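Long-range contacts in glycolipid-binding domain-containing protein (Pseudomonas aeruginosa, PDB 2H1T), which is of unproven function but probably binds glycolipids and may take part in their metabolism: residues Y50-D55 and A63-E68; L44-D49 and E135-E140; A56-R61 and P115-G120; P95-C100 and R130-E135. All blocks are in the same frame, centred on the assembly; numbering follows the deposited sequence.

Interaction 1. Residues Y50-D55 and A63-E68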
# COMPACT_ATOMS: atom_id res chain seq x y z
N TYR A 50 1.89 13.28 -1.28
CA TYR A 50 2.44 14.47 -1.88
C TYR A 50 1.54 15.67 -1.75
O TYR A 50 0.33 15.54 -1.57
CB TYR A 50 2.81 14.19 -3.34
CG TYR A 50 1.65 14.07 -4.34
CD1 TYR A 50 1.05 15.21 -4.92
CD2 TYR A 50 1.22 12.82 -4.80
CE1 TYR A 50 0.01 15.07 -5.85
CE2 TYR A 50 0.21 12.70 -5.76
CZ TYR A 50 -0.38 13.82 -6.28
OH TYR A 50 -1.38 13.67 -7.23
N ARG A 51 2.15 16.83 -1.85
CA ARG A 51 1.39 18.07 -1.86
C ARG A 51 1.93 18.97 -2.94
O ARG A 51 3.15 19.15 -3.04
CB ARG A 51 1.48 18.74 -0.47
CG ARG A 51 0.82 20.16 -0.42
CD ARG A 51 0.93 20.84 0.96
NE ARG A 51 2.31 20.99 1.44
CZ ARG A 51 3.14 22.00 1.15
NH1 ARG A 51 2.77 23.00 0.32
NH2 ARG A 51 4.36 22.01 1.68
N LEU A 52 1.03 19.51 -3.76
CA LEU A 52 1.37 20.49 -4.78
C LEU A 52 0.70 21.81 -4.48
O LEU A 52 -0.42 21.86 -3.96
CB LEU A 52 0.96 20.01 -6.18
CG LEU A 52 1.45 18.61 -6.58
CD1 LEU A 52 0.90 18.23 -7.97
CD2 LEU A 52 2.98 18.52 -6.48
N ARG A 53 1.41 22.89 -4.81
CA ARG A 53 0.87 24.23 -4.65
C ARG A 53 1.20 25.00 -5.92
O ARG A 53 2.31 24.91 -6.44
CB ARG A 53 1.45 24.90 -3.40
CG ARG A 53 1.00 26.36 -3.20
CD ARG A 53 1.56 27.00 -1.90
NE ARG A 53 3.02 27.07 -1.91
CZ ARG A 53 3.72 28.00 -2.56
NH1 ARG A 53 3.12 28.94 -3.27
NH2 ARG A 53 5.05 27.98 -2.51
N TRP A 54 0.22 25.75 -6.42
CA TRP A 54 0.39 26.49 -7.70
C TRP A 54 -0.12 27.90 -7.55
O TRP A 54 -0.70 28.23 -6.52
CB TRP A 54 -0.37 25.78 -8.81
CG TRP A 54 -1.78 25.46 -8.50
CD1 TRP A 54 -2.86 26.22 -8.79
CD2 TRP A 54 -2.27 24.28 -7.83
NE1 TRP A 54 -4.01 25.60 -8.35
CE2 TRP A 54 -3.68 24.40 -7.79
CE3 TRP A 54 -1.67 23.10 -7.36
CZ2 TRP A 54 -4.49 23.41 -7.23
CZ3 TRP A 54 -2.49 22.10 -6.82
CH2 TRP A 54 -3.88 22.28 -6.73
N ASP A 55 0.15 28.75 -8.55
CA ASP A 55 -0.32 30.13 -8.51
C ASP A 55 -1.70 30.33 -9.14
O ASP A 55 -2.37 29.36 -9.52
CB ASP A 55 0.72 31.07 -9.15
CG ASP A 55 0.86 30.88 -10.64
OD1 ASP A 55 -0.02 30.25 -11.29
OD2 ASP A 55 1.84 31.40 -11.18
N ALA A 63 6.32 21.65 -4.73
CA ALA A 63 5.93 20.25 -4.65
C ALA A 63 6.72 19.56 -3.52
O ALA A 63 7.92 19.73 -3.42
CB ALA A 63 6.19 19.57 -5.99
N VAL A 64 6.02 18.79 -2.69
CA VAL A 64 6.61 18.00 -1.61
C VAL A 64 6.13 16.55 -1.72
O VAL A 64 4.93 16.31 -1.87
CB VAL A 64 6.21 18.57 -0.22
CG1 VAL A 64 6.90 17.83 0.87
CG2 VAL A 64 6.53 20.04 -0.15
N PHE A 65 7.07 15.61 -1.66
CA PHE A 65 6.86 14.18 -1.79
C PHE A 65 7.45 13.41 -0.63
O PHE A 65 8.55 13.74 -0.17
CB PHE A 65 7.58 13.67 -3.04
CG PHE A 65 7.09 14.28 -4.31
CD1 PHE A 65 6.01 13.73 -5.00
CD2 PHE A 65 7.75 15.38 -4.87
CE1 PHE A 65 5.55 14.31 -6.18
CE2 PHE A 65 7.29 15.96 -6.04
CZ PHE A 65 6.20 15.42 -6.71
N HIS A 66 6.75 12.35 -0.20
CA HIS A 66 7.21 11.48 0.89
C HIS A 66 6.73 10.14 0.47
O HIS A 66 5.52 9.93 0.29
CB HIS A 66 6.59 11.89 2.24
CG HIS A 66 6.82 10.91 3.35
ND1 HIS A 66 7.62 11.20 4.44
CD2 HIS A 66 6.28 9.69 3.59
CE1 HIS A 66 7.62 10.16 5.26
NE2 HIS A 66 6.80 9.25 4.78
N VAL A 67 7.68 9.26 0.18
CA VAL A 67 7.37 7.90 -0.26
C VAL A 67 7.95 6.91 0.71
O VAL A 67 9.10 7.00 1.09
CB VAL A 67 7.91 7.60 -1.66
CG1 VAL A 67 9.40 7.81 -1.75
CG2 VAL A 67 7.58 6.19 -2.05
N GLU A 68 7.13 5.94 1.09
CA GLU A 68 7.58 4.83 1.90
C GLU A 68 7.43 3.50 1.16
O GLU A 68 6.37 3.18 0.61
CB GLU A 68 6.82 4.78 3.22
CG GLU A 68 6.59 6.11 3.89
CD GLU A 68 6.12 5.97 5.34
OE1 GLU A 68 5.70 4.85 5.76
OE2 GLU A 68 6.19 6.99 6.06
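A63 brings its methyl against L52, with CB only 3.4 Å from L52 CD2, closer than carbons usually sit. A small residue suits this place, since L52 reaches across from the partner strand and I103 of strand 102-106 also packs on A63. One residue on, V64 makes the backbone link of the pair. V64 O accepts from R51 N at 2.8 Å, and V64 N gives its hydrogen to R51 O at 2.9 Å, so the two residues form an antiparallel hydrogen-bonded pair. The side chains of V64 and R51 run side by side to the same face of the sheet. R51 stays extended through chi2 and then bends at chi3 (57°), which lays its guanidinium beside the valine: NH2 comes 3.5 Å from V64 CG2, a carbon-nitrogen contact that joins a branched strand-former to a long, partly exposed arginine. These residues belong to the beta hairpin of strands 45-54 and 60-69, two neighbours in the six-stranded antiparallel sheet. F65 turns to the other face, with A63, L52 and Y50. Its CD1 lies 3.6 Å from Y50 CB, and the two residues are a non-hydrogen-bonded pair. Y50 meets F65 through its CB because chi1 (74°) swings the phenol away from the opposite strand, and its OH is bonded to E22 of strand 16-26. I105 packs on Y50, L52 and F65 alike, a setting suited to bulky, largely apolar side chains. Beyond F65, H66 looks along its own strand, its NE2 donating almost straight (174°) and in the ring plane to the anti lone pair of E68 OE2, 2.7 Å away.

Interaction 2. Residues L44-D49 and E135-E140. With EDO (1,2-ethanediol), chain D.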
# COMPACT_ATOMS: atom_id res chain seq x y z
N LEU A 44 6.51 -5.17 -4.75
CA LEU A 44 6.16 -4.84 -3.39
C LEU A 44 5.53 -3.44 -3.34
O LEU A 44 5.82 -2.58 -4.18
CB LEU A 44 7.38 -4.91 -2.47
CG LEU A 44 8.10 -6.28 -2.45
CD1 LEU A 44 9.37 -6.20 -1.62
CD2 LEU A 44 7.17 -7.36 -1.91
N PRO A 45 4.63 -3.23 -2.38
CA PRO A 45 3.87 -1.98 -2.34
C PRO A 45 4.62 -0.75 -1.86
O PRO A 45 5.56 -0.86 -1.11
CB PRO A 45 2.73 -2.29 -1.35
CG PRO A 45 3.26 -3.39 -0.46
CD PRO A 45 4.23 -4.18 -1.33
N TYR A 46 4.21 0.42 -2.31
CA TYR A 46 4.67 1.66 -1.71
C TYR A 46 3.49 2.58 -1.46
O TYR A 46 2.37 2.35 -1.92
CB TYR A 46 5.76 2.33 -2.58
CG TYR A 46 5.28 2.79 -3.93
CD1 TYR A 46 4.77 4.08 -4.11
CD2 TYR A 46 5.36 1.95 -5.06
CE1 TYR A 46 4.30 4.53 -5.38
CE2 TYR A 46 4.86 2.40 -6.35
CZ TYR A 46 4.35 3.69 -6.49
OH TYR A 46 3.85 4.17 -7.70
N GLN A 47 3.72 3.60 -0.65
CA GLN A 47 2.77 4.66 -0.48
C GLN A 47 3.50 5.98 -0.70
O GLN A 47 4.54 6.23 -0.05
CB GLN A 47 2.13 4.68 0.89
CG GLN A 47 1.13 5.86 1.05
CD GLN A 47 0.16 5.72 2.21
OE1 GLN A 47 -0.40 4.63 2.44
NE2 GLN A 47 -0.05 6.81 2.96
N LEU A 48 2.90 6.80 -1.57
CA LEU A 48 3.39 8.13 -1.89
C LEU A 48 2.39 9.13 -1.31
O LEU A 48 1.19 9.04 -1.56
CB LEU A 48 3.45 8.32 -3.41
CG LEU A 48 3.87 9.74 -3.84
CD1 LEU A 48 5.27 10.04 -3.37
CD2 LEU A 48 3.80 9.90 -5.33
N ASP A 49 2.89 10.06 -0.53
CA ASP A 49 2.11 11.21 -0.03
C ASP A 49 2.71 12.42 -0.71
O ASP A 49 3.92 12.56 -0.75
CB ASP A 49 2.24 11.36 1.49
CG ASP A 49 1.66 10.18 2.26
OD1 ASP A 49 0.61 9.66 1.87
OD2 ASP A 49 2.28 9.76 3.27
N GLU A 135 8.47 9.92 -11.61
CA GLU A 135 7.91 8.58 -11.56
C GLU A 135 8.13 8.01 -10.18
O GLU A 135 9.29 7.81 -9.75
CB GLU A 135 8.56 7.73 -12.64
CG GLU A 135 7.96 6.41 -12.89
CD GLU A 135 8.71 5.65 -13.99
OE1 GLU A 135 8.73 6.10 -15.17
OE2 GLU A 135 9.27 4.59 -13.66
N ALA A 136 7.03 7.74 -9.47
CA ALA A 136 7.14 7.00 -8.21
C ALA A 136 7.43 5.52 -8.53
O ALA A 136 6.99 5.01 -9.55
CB ALA A 136 5.84 7.11 -7.40
N PRO A 137 8.09 4.81 -7.59
CA PRO A 137 8.56 5.30 -6.27
C PRO A 137 9.92 6.01 -6.19
O PRO A 137 10.25 6.55 -5.13
CB PRO A 137 8.58 4.00 -5.44
CG PRO A 137 8.85 2.92 -6.42
CD PRO A 137 8.30 3.36 -7.74
N ALA A 138 10.70 6.03 -7.26
CA ALA A 138 12.08 6.52 -7.15
C ALA A 138 12.18 8.03 -7.06
O ALA A 138 13.15 8.52 -6.50
CB ALA A 138 12.92 6.03 -8.26
N LEU A 139 11.21 8.73 -7.64
CA LEU A 139 11.08 10.20 -7.55
C LEU A 139 12.35 10.90 -8.01
O LEU A 139 12.87 11.79 -7.33
CB LEU A 139 10.73 10.64 -6.12
CG LEU A 139 9.47 10.10 -5.45
CD1 LEU A 139 9.33 10.83 -4.14
CD2 LEU A 139 8.26 10.31 -6.30
N GLU A 140 12.85 10.46 -9.17
CA GLU A 140 14.01 11.08 -9.83
C GLU A 140 13.51 11.90 -11.01
O GLU A 140 13.21 11.34 -12.07
CB GLU A 140 14.96 9.99 -10.29
CG GLU A 140 15.74 9.41 -9.16
CD GLU A 140 16.27 8.02 -9.45
OE1 GLU A 140 15.93 7.44 -10.52
OE2 GLU A 140 16.99 7.50 -8.59
C1 EDO D . 3.28 14.93 2.42
O1 EDO D . 4.18 15.26 1.36
C2 EDO D . 2.22 16.03 2.56
O2 EDO D . 0.93 15.48 2.91
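Y46 and P137 meet where the loop that joins strands 126-135 and 142-152 of the mixed sheet packs against strand 45-54 of the six-stranded antiparallel sheet, so the contact ties one sheet to a connection of the other. In a CH-pi contact, P137 CB stands over the middle of the Y46 ring, 3.9 Å from the centroid and 13° off the ring normal, while CG and CD of the same pyrrolidine continue across that face toward CE2. Proline suits the place because its compact, rigid ring offers several C-H groups to a flat aromatic surface. The cis peptide bond between A136 and P137 bends the loop sharply, and both residues touch the same tyrosine.

The remaining contacts across the pair are apolar. A136, buried and pointing at the strand, puts its CB 3.6 Å from Y46 CE1 and 4.0 Å from L48 CD2. L48 extends its other branch to L139, CD1 lying 4.2 Å from L139 CD2, and L139 also packs on F65 and V67.

No hydrogen bond joins the two segments. R74 bonds to A138 O and L139 O. A bound ethanediol makes a weak hydrogen bond from O1 to D49 O (3.4 Å) and also bonds E32. On the other face of the strand, D49 OD1 receives Q47 NE2 on its syn lone pair (3.1 Å) and lies 17° out of the amide plane of Q47.

Interaction 3. Residues A56-R61 and P115-G120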
# COMPACT_ATOMS: atom_id res chain seq x y z
N ALA A 56 -2.12 31.60 -9.25
CA ALA A 56 -3.44 31.92 -9.79
C ALA A 56 -3.60 31.42 -11.21
O ALA A 56 -4.72 31.28 -11.67
CB ALA A 56 -3.67 33.44 -9.76
N ASP A 57 -2.49 31.18 -11.91
CA ASP A 57 -2.55 30.80 -13.30
C ASP A 57 -2.28 29.33 -13.52
O ASP A 57 -2.14 28.89 -14.66
CB ASP A 57 -1.60 31.67 -14.11
CG ASP A 57 -1.99 33.13 -14.05
OD1 ASP A 57 -3.17 33.44 -14.27
OD2 ASP A 57 -1.13 33.97 -13.73
N TRP A 58 -2.30 28.58 -12.42
CA TRP A 58 -2.04 27.14 -12.40
C TRP A 58 -0.60 26.77 -12.77
O TRP A 58 -0.36 25.65 -13.22
CB TRP A 58 -3.08 26.39 -13.25
CG TRP A 58 -4.38 26.25 -12.57
CD1 TRP A 58 -5.36 27.20 -12.47
CD2 TRP A 58 -4.87 25.09 -11.87
NE1 TRP A 58 -6.43 26.70 -11.77
CE2 TRP A 58 -6.15 25.41 -11.38
CE3 TRP A 58 -4.34 23.82 -11.61
CZ2 TRP A 58 -6.91 24.50 -10.63
CZ3 TRP A 58 -5.09 22.93 -10.86
CH2 TRP A 58 -6.37 23.27 -10.39
N HIS A 59 0.34 27.70 -12.59
CA HIS A 59 1.77 27.36 -12.61
C HIS A 59 2.19 26.76 -11.28
O HIS A 59 2.00 27.36 -10.24
CB HIS A 59 2.64 28.58 -12.86
CG HIS A 59 2.41 29.25 -14.17
ND1 HIS A 59 3.45 29.72 -14.95
CD2 HIS A 59 1.28 29.54 -14.85
CE1 HIS A 59 2.96 30.26 -16.05
NE2 HIS A 59 1.64 30.17 -16.01
N LEU A 60 2.87 25.61 -11.31
CA LEU A 60 3.38 25.00 -10.12
C LEU A 60 4.42 25.89 -9.43
O LEU A 60 5.33 26.40 -10.09
CB LEU A 60 4.03 23.65 -10.44
CG LEU A 60 4.30 22.85 -9.17
CD1 LEU A 60 3.06 22.18 -8.62
CD2 LEU A 60 5.31 21.84 -9.46
N ARG A 61 4.27 26.09 -8.12
CA ARG A 61 5.25 26.84 -7.30
C ARG A 61 5.98 25.95 -6.30
O ARG A 61 7.17 26.20 -6.00
CB ARG A 61 4.58 28.06 -6.60
CG ARG A 61 3.91 29.06 -7.59
CD ARG A 61 4.92 29.59 -8.70
NE ARG A 61 6.15 30.05 -8.03
CZ ARG A 61 6.34 31.26 -7.48
NH1 ARG A 61 5.41 32.19 -7.52
NH2 ARG A 61 7.49 31.52 -6.86
N PRO A 115 -1.59 21.28 -17.33
CA PRO A 115 -1.55 21.91 -18.65
C PRO A 115 -2.93 22.35 -19.13
O PRO A 115 -3.05 23.42 -19.74
CB PRO A 115 -0.94 20.84 -19.55
CG PRO A 115 -0.16 19.96 -18.61
CD PRO A 115 -0.98 19.95 -17.34
N ILE A 116 -3.96 21.57 -18.82
CA ILE A 116 -5.32 21.91 -19.21
C ILE A 116 -5.73 23.26 -18.64
O ILE A 116 -6.23 24.10 -19.36
CB ILE A 116 -6.31 20.81 -18.83
CG1 ILE A 116 -6.05 19.59 -19.73
CG2 ILE A 116 -7.77 21.23 -19.07
CD1 ILE A 116 -6.61 18.30 -19.15
N ARG A 117 -5.50 23.46 -17.35
CA ARG A 117 -5.97 24.68 -16.69
C ARG A 117 -5.04 25.82 -17.00
O ARG A 117 -5.49 26.96 -17.09
CB ARG A 117 -6.07 24.47 -15.18
CG ARG A 117 -7.17 23.55 -14.74
CD ARG A 117 -8.54 24.16 -15.03
NE ARG A 117 -8.85 25.26 -14.12
CZ ARG A 117 -9.47 25.13 -12.94
NH1 ARG A 117 -9.89 23.96 -12.51
NH2 ARG A 117 -9.69 26.19 -12.18
N ARG A 118 -3.75 25.53 -17.12
CA ARG A 118 -2.78 26.60 -17.38
C ARG A 118 -2.89 27.17 -18.81
O ARG A 118 -2.84 28.40 -18.99
CB ARG A 118 -1.33 26.11 -17.10
CG ARG A 118 -0.29 27.18 -17.30
CD ARG A 118 1.09 26.73 -16.90
NE ARG A 118 1.46 25.58 -17.72
CZ ARG A 118 1.88 25.64 -18.98
NH1 ARG A 118 1.99 26.81 -19.63
NH2 ARG A 118 2.14 24.51 -19.63
N LEU A 119 -3.05 26.30 -19.80
CA LEU A 119 -3.00 26.70 -21.21
C LEU A 119 -4.26 27.35 -21.71
O LEU A 119 -4.19 28.17 -22.61
CB LEU A 119 -2.69 25.50 -22.11
CG LEU A 119 -1.31 24.87 -21.94
CD1 LEU A 119 -1.30 23.48 -22.53
CD2 LEU A 119 -0.23 25.74 -22.55
N GLY A 120 -5.41 26.96 -21.18
CA GLY A 120 -6.67 27.54 -21.60
C GLY A 120 -6.89 27.38 -23.11
O GLY A 120 -7.24 28.33 -23.80
O HOH W 1 -2.58 30.21 -17.13
O HOH W 2 1.19 29.67 -19.26
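W58 lies against the bent side chain of R117, in one of two aromatic-arginine pairs between this turn and the helix. W58 has positive phi, and its chi1 (-77°) sends the indole toward the helix. R117 CB sits over one face of the indole, 3.6 Å from the centroid of the five-membered ring. From there the arginine bends at both chi2 and chi3, folding back along the ring until W58 CZ2 stands over the centre of its guanidinium, 3.4 Å above the plane. The two planes are 46° apart, so the approach is oblique. R117 NH2 and W58 NE1 come within 3.3 Å but are both donors and make no bond; R117 NH1 instead donates to the backbone oxygen of Q175.

R118 runs straight through chi1 and chi2, which carries CD over one face of the H59 ring, 3.7 Å from its centroid. The chain bends only at chi3, and its guanidinium stands nearly perpendicular to the imidazole, at 82°. The methylene chain of an arginine suits an aromatic face, while the charged end of R118 forms a salt bridge with D102. H59 ND1 is bonded to G82 O; a water accepts from R118 NH1 and, weakly, from H59 NE2. Another donates to D57 O (2.8 Å) and R118 O (2.6 Å).

The turn leads from strand 45-54 into strand 60-69. W58 stacks on W54, L60 packs on I103 of strand 102-106, and R118 rests on I129 of strand 126-135, so helix 113-119 lies where this hairpin end meets the mixed sheet.

Interaction 4. Residues P95-C100 and R130-E135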
# COMPACT_ATOMS: atom_id res chain seq x y z
N PRO A 95 19.30 23.43 -12.79
CA PRO A 95 19.25 23.89 -14.19
C PRO A 95 18.75 22.84 -15.20
O PRO A 95 18.21 23.20 -16.27
CB PRO A 95 20.70 24.29 -14.48
CG PRO A 95 21.51 23.53 -13.49
CD PRO A 95 20.67 23.44 -12.26
N ALA A 96 18.83 21.57 -14.83
CA ALA A 96 18.46 20.51 -15.73
C ALA A 96 16.96 20.52 -15.98
O ALA A 96 16.50 19.83 -16.87
CB ALA A 96 18.90 19.14 -15.19
N PHE A 97 16.21 21.28 -15.19
CA PHE A 97 14.75 21.32 -15.33
C PHE A 97 14.30 22.63 -15.97
O PHE A 97 13.10 22.90 -16.10
CB PHE A 97 14.07 21.14 -13.97
CG PHE A 97 14.49 19.91 -13.23
CD1 PHE A 97 14.99 18.78 -13.91
CD2 PHE A 97 14.36 19.83 -11.86
CE1 PHE A 97 15.37 17.65 -13.21
CE2 PHE A 97 14.74 18.68 -11.17
CZ PHE A 97 15.25 17.61 -11.84
N ASP A 98 15.26 23.45 -16.38
CA ASP A 98 14.93 24.73 -16.98
C ASP A 98 13.84 24.60 -18.03
O ASP A 98 13.90 23.70 -18.87
CB ASP A 98 16.18 25.35 -17.61
CG ASP A 98 17.08 26.05 -16.59
OD1 ASP A 98 16.72 26.27 -15.40
OD2 ASP A 98 18.19 26.43 -17.01
N GLY A 99 12.84 25.47 -17.99
CA GLY A 99 11.73 25.46 -18.97
C GLY A 99 10.52 24.64 -18.58
O GLY A 99 9.47 24.79 -19.18
N CYS A 100 10.63 23.77 -17.59
CA CYS A 100 9.45 23.03 -17.15
C CYS A 100 8.55 23.92 -16.33
O CYS A 100 9.00 24.53 -15.37
CB CYS A 100 9.85 21.82 -16.27
SG CYS A 100 10.71 20.55 -17.17
N ARG A 130 7.04 21.31 -21.94
CA ARG A 130 8.12 20.62 -21.26
C ARG A 130 7.69 20.33 -19.82
O ARG A 130 7.56 21.23 -18.96
CB ARG A 130 9.41 21.43 -21.37
CG ARG A 130 10.64 20.70 -20.81
CD ARG A 130 11.92 21.57 -20.84
NE ARG A 130 12.32 21.87 -22.20
CZ ARG A 130 12.86 20.98 -23.04
NH1 ARG A 130 13.13 19.71 -22.67
NH2 ARG A 130 13.14 21.35 -24.28
N ALA A 131 7.37 19.07 -19.55
CA ALA A 131 6.86 18.68 -18.27
C ALA A 131 7.98 18.14 -17.40
O ALA A 131 8.90 17.48 -17.88
CB ALA A 131 5.77 17.59 -18.42
N LEU A 132 7.93 18.40 -16.11
CA LEU A 132 8.87 17.74 -15.18
C LEU A 132 8.28 16.41 -14.70
O LEU A 132 7.38 16.35 -13.88
CB LEU A 132 9.25 18.69 -14.03
CG LEU A 132 10.26 18.19 -13.04
CD1 LEU A 132 11.61 17.87 -13.75
CD2 LEU A 132 10.46 19.24 -11.91
N TYR A 133 8.80 15.32 -15.27
CA TYR A 133 8.19 13.99 -15.11
C TYR A 133 8.86 13.35 -13.91
O TYR A 133 10.10 13.21 -13.87
CB TYR A 133 8.42 13.16 -16.34
CG TYR A 133 7.95 11.72 -16.21
CD1 TYR A 133 6.57 11.42 -16.15
CD2 TYR A 133 8.85 10.66 -16.17
CE1 TYR A 133 6.11 10.10 -16.05
CE2 TYR A 133 8.39 9.35 -16.06
CZ TYR A 133 7.03 9.08 -16.00
OH TYR A 133 6.63 7.75 -15.87
N ILE A 134 8.04 12.94 -12.95
CA ILE A 134 8.52 12.34 -11.68
C ILE A 134 7.74 11.02 -11.52
O ILE A 134 6.52 11.02 -11.34
CB ILE A 134 8.23 13.27 -10.47
CG1 ILE A 134 8.77 14.67 -10.76
CG2 ILE A 134 8.86 12.69 -9.15
CD1 ILE A 134 8.33 15.77 -9.80
N GLU A 135 8.47 9.92 -11.61
CA GLU A 135 7.91 8.58 -11.56
C GLU A 135 8.13 8.01 -10.18
O GLU A 135 9.29 7.81 -9.75
CB GLU A 135 8.56 7.73 -12.64
CG GLU A 135 7.96 6.41 -12.89
CD GLU A 135 8.71 5.65 -13.99
OE1 GLU A 135 8.73 6.10 -15.17
OE2 GLU A 135 9.27 4.59 -13.66
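F97 and L132 make the main apolar contact between the loop before strand 102-106 and strand 126-135 of the mixed sheet. The contact is CH-pi: L132 CD1 lies over one face of the phenyl, 3.6 Å from its centroid and 16° off the normal, displaced toward the rim near CD1 and CG. L132 has its CG anti to the backbone N (chi1 -177°), which extends the isobutyl group toward the loop so that CD2 reaches the same ring. P141 and W86 touch both residues, making this a place for large hydrophobic groups.

C100 supplies the other close packing. Its CB is 3.9 Å from L132 CB, and SG rests 3.6 Å from R130 CG and equally near A131 O. The small, buried cysteine allows strand and turn to approach closely.

Contacts with backbone oxygens complete the set. C100 CA points its hydrogen at R130 O (3.2 Å, 149° at the hydrogen), and R130 CD approaches D98 O at 3.5 Å, while R130 NH1 bonds S143 OG. A type II turn from F97 to C100, closed by C100 N to F97 O, shapes the loop; G99, with positive phi, occupies the position where a side chain would strike the preceding carbonyl.

With no conventional hydrogen bond between these segments, the contact rests on van der Waals packing, CH-pi and one C-H···O contact, while L132 bonds to D102 and D104 just beyond.

Interaction 1 is the middle of the arrangement, since it touches each of the others. The hairpin it describes runs on into interaction 2 through backbone bonds, D49 N to H66 O and E68 N to Q47 O, both 2.8 Å, and in the other direction into interaction 3, where R61 N meets R53 O at 2.8 Å. Interactions 2 and 3 thus lie with centres about 25 Å apart. F65 CZ of interaction 1 is 3.8 Å from I134 CD1 of interaction 4, and interactions 2 and 4 share E135. The ethanediol, probably from crystallisation, lies about 4 Å from the V64 side chain, bonds weakly to D49 O and bonds E32; it may mark a pocket.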